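Local coordinates for protein putative metal-sulfur cluster biosynthesis proteins YuaD (PDB 1ORU) that is of unknown function but carries a MOSC domain and may, like its relatives, bind molybdenum and pyridoxal phosphate, at residues G85-L90 with S141-Q146; P131-G136 with K148-F153; I115-G120 with D177-H182. All blocks are in the same frame, centred on the assembly; numbering follows the deposited sequence. Where two conformers were deposited one is given.

In the fold
Interactions 1 and 2 are neighbours, their centres 11 Å apart, and both draw on helix 133-142. They meet at L149, whose CD1 lies 3.6 Å from Y143 CB and 3.8 Å from V86 CG1. Interaction 1 is a surface contact in which a tyrosine closes on a loop through a hydroxyl-to-carbonyl hydrogen bond, a bridging water and a CH-pi contact. Interaction 2 is more buried: the start of helix 133-142 and the turn before it meet helix 149-156 by apolar packing round a phenylalanine and by close backbone contact at a glycine. Interaction 3 stands across the chain's centre, about 32 Å from interaction 1 and 31 Å from interaction 2 between centres; straight backbone bonds join its strands, with a buried apolar face and a partly open edge.

Interaction 1 of 3, residues G85-L90 with S141-Q146; sequences GVPRIL and SYYPDQ
The loop that leaves helix 74-84 lays V86, P87 and R88 around the ring of Y143, just beyond helix 133-142. V86 comes over one face: its CB sits 3.9 Å from the centroid of the Y143 ring and 28° off the ring normal, a CH-pi contact. CG1 of V86 follows it over the same ring, 3.5 Å from Y143 CD2. The opposite face carries the CB of Y142, offset toward the rim. P87 approaches obliquely at the hydroxyl end, with its CG 3.4 Å from Y143 CE1. The loop begins at G85, where positive phi and two bonds back into the last turn form a Schellman motif that ends helix 74-84, while a type I beta turn from Y143 to Q146 turns the chain after helix 133-142. At the ring edge Y143 OH donates to R88 O at 2.8 Å, with a C=O...O angle of 125°, the hydroxyl tilted 15° from the carbonyl plane. The same hydroxyl accepts a bond from water 1, and that water in turn takes the N-H of R88 NE at 2.8 Å, lying in the plane of the guanidinium edge. R88 reaches the water with its chain extended from CG to NE, crossing the tyrosine at about a right angle. Outside the pair, the ring of Y142 stacks on W93.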
# COMPACT_ATOMS: atom_id res chain seq x y z
N GLY A 85 6.77 -30.34 9.85
CA GLY A 85 6.70 -31.78 9.99
C GLY A 85 5.29 -32.34 9.95
O GLY A 85 5.02 -33.39 10.53
N VAL A 86 4.38 -31.64 9.26
CA VAL A 86 3.01 -32.11 9.13
C VAL A 86 2.71 -32.42 7.67
O VAL A 86 3.30 -31.81 6.77
CB VAL A 86 1.99 -31.07 9.66
CG1 VAL A 86 2.20 -30.84 11.15
CG2 VAL A 86 2.13 -29.76 8.89
N PRO A 87 1.79 -33.36 7.41
CA PRO A 87 1.41 -33.76 6.05
C PRO A 87 0.85 -32.68 5.14
O PRO A 87 1.10 -32.69 3.93
CB PRO A 87 0.42 -34.89 6.30
CG PRO A 87 -0.22 -34.50 7.57
CD PRO A 87 0.95 -34.05 8.40
N ARG A 88 0.10 -31.73 5.70
CA ARG A 88 -0.46 -30.68 4.88
C ARG A 88 -0.93 -29.45 5.65
O ARG A 88 -1.24 -29.53 6.84
CB ARG A 88 -1.63 -31.23 4.05
CG ARG A 88 -2.74 -31.84 4.90
CD ARG A 88 -3.94 -32.24 4.06
NE ARG A 88 -4.98 -32.87 4.87
CZ ARG A 88 -6.17 -33.25 4.41
NH1 ARG A 88 -6.48 -33.05 3.14
NH2 ARG A 88 -7.04 -33.82 5.22
N ILE A 89 -0.98 -28.32 4.95
CA ILE A 89 -1.43 -27.06 5.50
C ILE A 89 -2.46 -26.52 4.51
O ILE A 89 -2.11 -26.18 3.38
CB ILE A 89 -0.28 -26.04 5.63
CG1 ILE A 89 0.73 -26.50 6.69
CG2 ILE A 89 -0.82 -24.67 5.99
CD1 ILE A 89 0.16 -26.55 8.09
N LEU A 90 -3.72 -26.44 4.92
CA LEU A 90 -4.77 -25.95 4.03
C LEU A 90 -4.93 -24.43 4.09
O LEU A 90 -4.88 -23.84 5.17
CB LEU A 90 -6.11 -26.60 4.39
CG LEU A 90 -6.14 -28.14 4.32
CD1 LEU A 90 -7.54 -28.62 4.65
CD2 LEU A 90 -5.72 -28.60 2.94
N SER A 141 -4.73 -27.99 16.25
CA SER A 141 -5.94 -28.78 16.46
C SER A 141 -6.12 -29.91 15.45
O SER A 141 -6.83 -30.88 15.73
CB SER A 141 -7.19 -27.87 16.47
OG SER A 141 -7.48 -27.34 15.19
N TYR A 142 -5.48 -29.81 14.30
CA TYR A 142 -5.58 -30.86 13.28
C TYR A 142 -4.51 -31.93 13.48
O TYR A 142 -4.58 -33.00 12.89
CB TYR A 142 -5.47 -30.26 11.88
CG TYR A 142 -6.73 -29.54 11.46
CD1 TYR A 142 -7.85 -30.26 11.02
CD2 TYR A 142 -6.83 -28.15 11.55
CE1 TYR A 142 -9.03 -29.61 10.68
CE2 TYR A 142 -8.01 -27.49 11.22
CZ TYR A 142 -9.11 -28.23 10.79
OH TYR A 142 -10.28 -27.57 10.49
N TYR A 143 -3.52 -31.62 14.31
CA TYR A 143 -2.44 -32.55 14.61
C TYR A 143 -2.15 -32.48 16.10
O TYR A 143 -1.02 -32.22 16.52
CB TYR A 143 -1.19 -32.17 13.82
CG TYR A 143 -1.41 -32.10 12.32
CD1 TYR A 143 -1.74 -33.24 11.59
CD2 TYR A 143 -1.26 -30.89 11.63
CE1 TYR A 143 -1.91 -33.19 10.21
CE2 TYR A 143 -1.43 -30.83 10.25
CZ TYR A 143 -1.75 -31.98 9.55
OH TYR A 143 -1.90 -31.94 8.18
N PRO A 144 -3.18 -32.72 16.94
CA PRO A 144 -3.06 -32.67 18.40
C PRO A 144 -2.01 -33.60 19.01
O PRO A 144 -1.59 -33.39 20.14
CB PRO A 144 -4.47 -33.00 18.87
CG PRO A 144 -4.96 -33.94 17.82
CD PRO A 144 -4.49 -33.27 16.54
N ASP A 145 -1.59 -34.62 18.27
CA ASP A 145 -0.60 -35.55 18.79
C ASP A 145 0.83 -35.10 18.53
O ASP A 145 1.79 -35.82 18.83
CB ASP A 145 -0.83 -36.95 18.20
CG ASP A 145 -0.57 -37.01 16.71
OD1 ASP A 145 -1.00 -36.10 15.98
OD2 ASP A 145 0.06 -38.00 16.26
N GLN A 146 0.98 -33.90 17.98
CA GLN A 146 2.30 -33.32 17.70
C GLN A 146 2.47 -32.06 18.54
O GLN A 146 1.67 -31.13 18.46
CB GLN A 146 2.44 -33.01 16.21
CG GLN A 146 2.36 -34.25 15.33
CD GLN A 146 2.64 -33.96 13.87
OE1 GLN A 146 3.69 -33.42 13.53
NE2 GLN A 146 1.71 -34.33 13.01
O HOH W 1 -4.22 -33.43 7.50

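Interaction 2 of 3, residues P131-G136 with K148-F153; sequences PCIQPG and KLASAF
The ring of F153 meets the chain around C132 with its edge: C132 O lies in the ring plane, 3.6 Å from F153 CE2. P131 and P135 reach the same corner of the ring obliquely, P135 CB being 3.8 Å from F153 CE2 and P131 CB slightly farther from it. The backbone of G136 comes in at a slant too, with its N 3.7 Å from F153 CD2. A chi1 of 171° sets CG of F153 opposite its own backbone N and swings the ring off helix 149-156 toward these residues. Residues I80 and M84 of helix 74-84, with L94 and I139, also pack on F153, which is therefore buried. Nearer the start of helix 149-156 the two backbones are in contact: the CA atoms of G136 and A150 are 3.8 Å apart, and A150 CA makes a CA-H...O contact with G136 O at 3.6 Å, with an angle of 136° at the hydrogen. I133 reaches A150 from the more exposed side, its CD1 3.7 Å from A150 CB. K148 holds the N-cap position of helix 149-156, and the N of L149 is bonded by the side chain of Q140 from the preceding helix. The whole is a pair of consecutive helices joined by a short loop, brought close where glycine meets alanine, with a large aromatic ring wedged beside that close glycine-alanine approach.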
# COMPACT_ATOMS: atom_id res chain seq x y z
N PRO A 131 2.99 -13.75 10.21
CA PRO A 131 2.35 -14.86 10.92
C PRO A 131 2.13 -14.63 12.41
O PRO A 131 3.04 -14.19 13.14
CB PRO A 131 3.29 -16.04 10.64
CG PRO A 131 4.63 -15.39 10.51
CD PRO A 131 4.33 -14.14 9.71
N CYS A 132 0.91 -14.92 12.86
CA CYS A 132 0.53 -14.77 14.26
C CYS A 132 0.20 -16.14 14.83
O CYS A 132 0.10 -17.12 14.10
CB CYS A 132 -0.67 -13.83 14.38
SG CYS A 132 -0.35 -12.13 13.84
N ILE A 133 0.02 -16.21 16.15
CA ILE A 133 -0.27 -17.48 16.80
C ILE A 133 -1.60 -18.18 16.50
O ILE A 133 -1.65 -19.41 16.48
CB ILE A 133 -0.14 -17.32 18.34
CG1 ILE A 133 0.11 -18.67 18.99
CG2 ILE A 133 -1.40 -16.68 18.91
CD1 ILE A 133 1.51 -19.22 18.75
N GLN A 134 -2.66 -17.41 16.25
CA GLN A 134 -3.98 -17.98 15.98
C GLN A 134 -4.00 -19.12 14.95
O GLN A 134 -4.44 -20.23 15.26
CB GLN A 134 -4.96 -16.88 15.56
CG GLN A 134 -5.16 -15.81 16.62
CD GLN A 134 -5.68 -16.37 17.94
OE1 GLN A 134 -5.05 -17.22 18.55
NE2 GLN A 134 -6.83 -15.88 18.37
N PRO A 135 -3.53 -18.86 13.71
CA PRO A 135 -3.53 -19.94 12.71
C PRO A 135 -2.71 -21.13 13.18
O PRO A 135 -3.02 -22.28 12.86
CB PRO A 135 -2.92 -19.27 11.48
CG PRO A 135 -3.33 -17.83 11.65
CD PRO A 135 -3.06 -17.60 13.12
N GLY A 136 -1.66 -20.84 13.95
CA GLY A 136 -0.82 -21.91 14.47
C GLY A 136 -1.61 -22.82 15.39
O GLY A 136 -1.43 -24.04 15.38
N LYS A 148 3.93 -28.50 20.41
CA LYS A 148 4.28 -27.11 20.10
C LYS A 148 4.19 -26.68 18.64
O LYS A 148 5.08 -25.99 18.14
CB LYS A 148 5.69 -26.83 20.62
CG LYS A 148 5.88 -27.17 22.09
CD LYS A 148 7.29 -26.84 22.56
CE LYS A 148 7.47 -27.17 24.03
NZ LYS A 148 7.27 -28.62 24.32
N LEU A 149 3.11 -27.05 17.96
CA LEU A 149 2.97 -26.67 16.57
C LEU A 149 2.61 -25.19 16.38
O LEU A 149 2.99 -24.59 15.38
CB LEU A 149 1.93 -27.55 15.85
CG LEU A 149 2.33 -29.01 15.62
CD1 LEU A 149 1.30 -29.67 14.70
CD2 LEU A 149 3.71 -29.08 14.99
N ALA A 150 1.90 -24.61 17.34
CA ALA A 150 1.52 -23.20 17.23
C ALA A 150 2.75 -22.31 17.13
O ALA A 150 2.84 -21.46 16.24
CB ALA A 150 0.66 -22.78 18.42
N SER A 151 3.69 -22.49 18.05
CA SER A 151 4.90 -21.69 18.03
C SER A 151 5.74 -22.09 16.83
O SER A 151 6.47 -21.26 16.27
CB SER A 151 5.69 -21.88 19.33
OG SER A 151 6.05 -23.24 19.52
N ALA A 152 5.63 -23.35 16.42
CA ALA A 152 6.38 -23.84 15.27
C ALA A 152 5.93 -23.12 14.00
O ALA A 152 6.74 -22.81 13.12
CB ALA A 152 6.19 -25.34 15.12
N PHE A 153 4.63 -22.85 13.91
CA PHE A 153 4.09 -22.15 12.74
C PHE A 153 4.66 -20.73 12.68
O PHE A 153 5.17 -20.31 11.64
CB PHE A 153 2.56 -22.08 12.83
CG PHE A 153 1.94 -21.19 11.79
CD1 PHE A 153 1.85 -21.60 10.46
CD2 PHE A 153 1.47 -19.93 12.14
CE1 PHE A 153 1.29 -20.76 9.50
CE2 PHE A 153 0.91 -19.08 11.18
CZ PHE A 153 0.82 -19.50 9.86

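Interaction 3 of 3, residues I115-G120 with D177-H182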
# COMPACT_ATOMS: atom_id res chain seq x y z
N ILE A 115 -2.23 -8.01 -9.21
CA ILE A 115 -2.65 -9.35 -9.60
C ILE A 115 -4.01 -9.14 -10.26
O ILE A 115 -4.97 -8.72 -9.61
CB ILE A 115 -2.83 -10.29 -8.39
CG1 ILE A 115 -1.48 -10.48 -7.69
CG2 ILE A 115 -3.38 -11.64 -8.86
CD1 ILE A 115 -1.56 -11.32 -6.42
N ILE A 116 -4.08 -9.43 -11.56
CA ILE A 116 -5.31 -9.21 -12.32
C ILE A 116 -5.95 -10.49 -12.83
O ILE A 116 -5.28 -11.38 -13.35
CB ILE A 116 -5.01 -8.26 -13.50
CG1 ILE A 116 -4.37 -6.98 -12.96
CG2 ILE A 116 -6.29 -7.94 -14.27
CD1 ILE A 116 -4.11 -5.92 -14.03
N PHE A 117 -7.27 -10.57 -12.67
CA PHE A 117 -8.07 -11.72 -13.08
C PHE A 117 -8.71 -11.50 -14.46
O PHE A 117 -8.76 -10.37 -14.95
CB PHE A 117 -9.14 -11.98 -12.01
CG PHE A 117 -8.58 -12.48 -10.70
CD1 PHE A 117 -8.69 -13.81 -10.33
CD2 PHE A 117 -7.93 -11.60 -9.82
CE1 PHE A 117 -8.18 -14.28 -9.11
CE2 PHE A 117 -7.42 -12.06 -8.60
CZ PHE A 117 -7.54 -13.40 -8.24
N PRO A 118 -9.19 -12.57 -15.11
CA PRO A 118 -9.82 -12.46 -16.44
C PRO A 118 -10.98 -11.48 -16.53
O PRO A 118 -11.21 -10.88 -17.58
CB PRO A 118 -10.25 -13.90 -16.73
CG PRO A 118 -9.20 -14.71 -16.03
CD PRO A 118 -9.08 -13.99 -14.70
N SER A 119 -11.71 -11.32 -15.44
CA SER A 119 -12.85 -10.41 -15.41
C SER A 119 -12.42 -8.96 -15.37
O SER A 119 -13.20 -8.05 -15.66
CB SER A 119 -13.69 -10.68 -14.17
OG SER A 119 -12.94 -10.33 -13.02
N GLY A 120 -11.16 -8.74 -14.99
CA GLY A 120 -10.66 -7.39 -14.87
C GLY A 120 -10.44 -7.06 -13.41
O GLY A 120 -9.79 -6.07 -13.08
N ASP A 177 -9.10 -19.64 -12.24
CA ASP A 177 -8.77 -18.48 -13.07
C ASP A 177 -7.27 -18.33 -13.26
O ASP A 177 -6.49 -18.48 -12.32
CB ASP A 177 -9.27 -17.19 -12.42
CG ASP A 177 -10.69 -16.83 -12.81
OD1 ASP A 177 -11.28 -17.57 -13.64
OD2 ASP A 177 -11.20 -15.81 -12.30
N GLU A 178 -6.87 -18.03 -14.49
CA GLU A 178 -5.47 -17.79 -14.78
C GLU A 178 -5.28 -16.32 -14.40
O GLU A 178 -6.10 -15.47 -14.76
CB GLU A 178 -5.19 -18.00 -16.27
CG GLU A 178 -3.73 -18.27 -16.59
CD GLU A 178 -3.50 -18.54 -18.06
OE1 GLU A 178 -3.67 -17.61 -18.88
OE2 GLU A 178 -3.16 -19.69 -18.41
N ILE A 179 -4.24 -16.01 -13.64
CA ILE A 179 -4.03 -14.63 -13.24
C ILE A 179 -2.76 -14.03 -13.85
O ILE A 179 -1.80 -14.74 -14.16
CB ILE A 179 -3.97 -14.48 -11.70
CG1 ILE A 179 -2.92 -15.44 -11.11
CG2 ILE A 179 -5.34 -14.75 -11.12
CD1 ILE A 179 -2.70 -15.25 -9.62
N GLU A 180 -2.79 -12.71 -14.01
CA GLU A 180 -1.67 -11.97 -14.57
C GLU A 180 -1.03 -11.19 -13.43
O GLU A 180 -1.68 -10.33 -12.83
CB GLU A 180 -2.18 -11.00 -15.63
CG GLU A 180 -1.10 -10.34 -16.45
CD GLU A 180 -0.53 -11.26 -17.51
OE1 GLU A 180 0.32 -10.80 -18.30
OE2 GLU A 180 -0.94 -12.44 -17.55
N VAL A 181 0.22 -11.50 -13.11
CA VAL A 181 0.91 -10.80 -12.03
C VAL A 181 1.85 -9.76 -12.60
O VAL A 181 2.68 -10.06 -13.46
CB VAL A 181 1.71 -11.79 -11.14
CG1 VAL A 181 2.42 -11.03 -10.02
CG2 VAL A 181 0.76 -12.85 -10.57
N HIS A 182 1.69 -8.52 -12.14
CA HIS A 182 2.55 -7.41 -12.56
C HIS A 182 3.43 -7.13 -11.35
O HIS A 182 3.01 -6.45 -10.40
CB HIS A 182 1.69 -6.19 -12.92
CG HIS A 182 0.76 -6.44 -14.06
ND1 HIS A 182 1.07 -6.13 -15.37
CD2 HIS A 182 -0.46 -7.02 -14.10
CE1 HIS A 182 0.09 -6.51 -16.16
NE2 HIS A 182 -0.86 -7.06 -15.41
O HOH W 2 -12.22 -13.48 -13.25
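I115 and I116 pair with V181 and E180 where strand 114-116 runs antiparallel to strand 178-184 in the mixed main sheet of the MOSC domain. The tight part is the hydrogen-bonded pair I116-E180: I116 N to E180 O and E180 N to I116 O both measure 2.9 Å, nearly straight at 173°. On the buried face, I115 CG2 packs 3.8 Å from I179 CD1. I179 also lays its CG2 over the face of the F117 ring, 3.7 Å from the centroid and 19° off the normal. With chi1 at 54°, CG2 stands opposite the I179 carbonyl carbon and is turned to the ring. On the other face I116 CD1 lies 3.7 Å from H182 NE2, and M56 of the second subunit packs on both residues. After I116 the strand ends and the chain leaves by a type I turn, F117 to G120, on the more exposed side. The paired bonds stop there, although P118 CD still approaches E178 O to 3.3 Å. D177 OD2, near the F117 ring edge, accepts from the N of Y174 and from water 2, which stands 2.7 Å from that oxygen and accepts the backbone N-H of S119, 3.1 Å from its N.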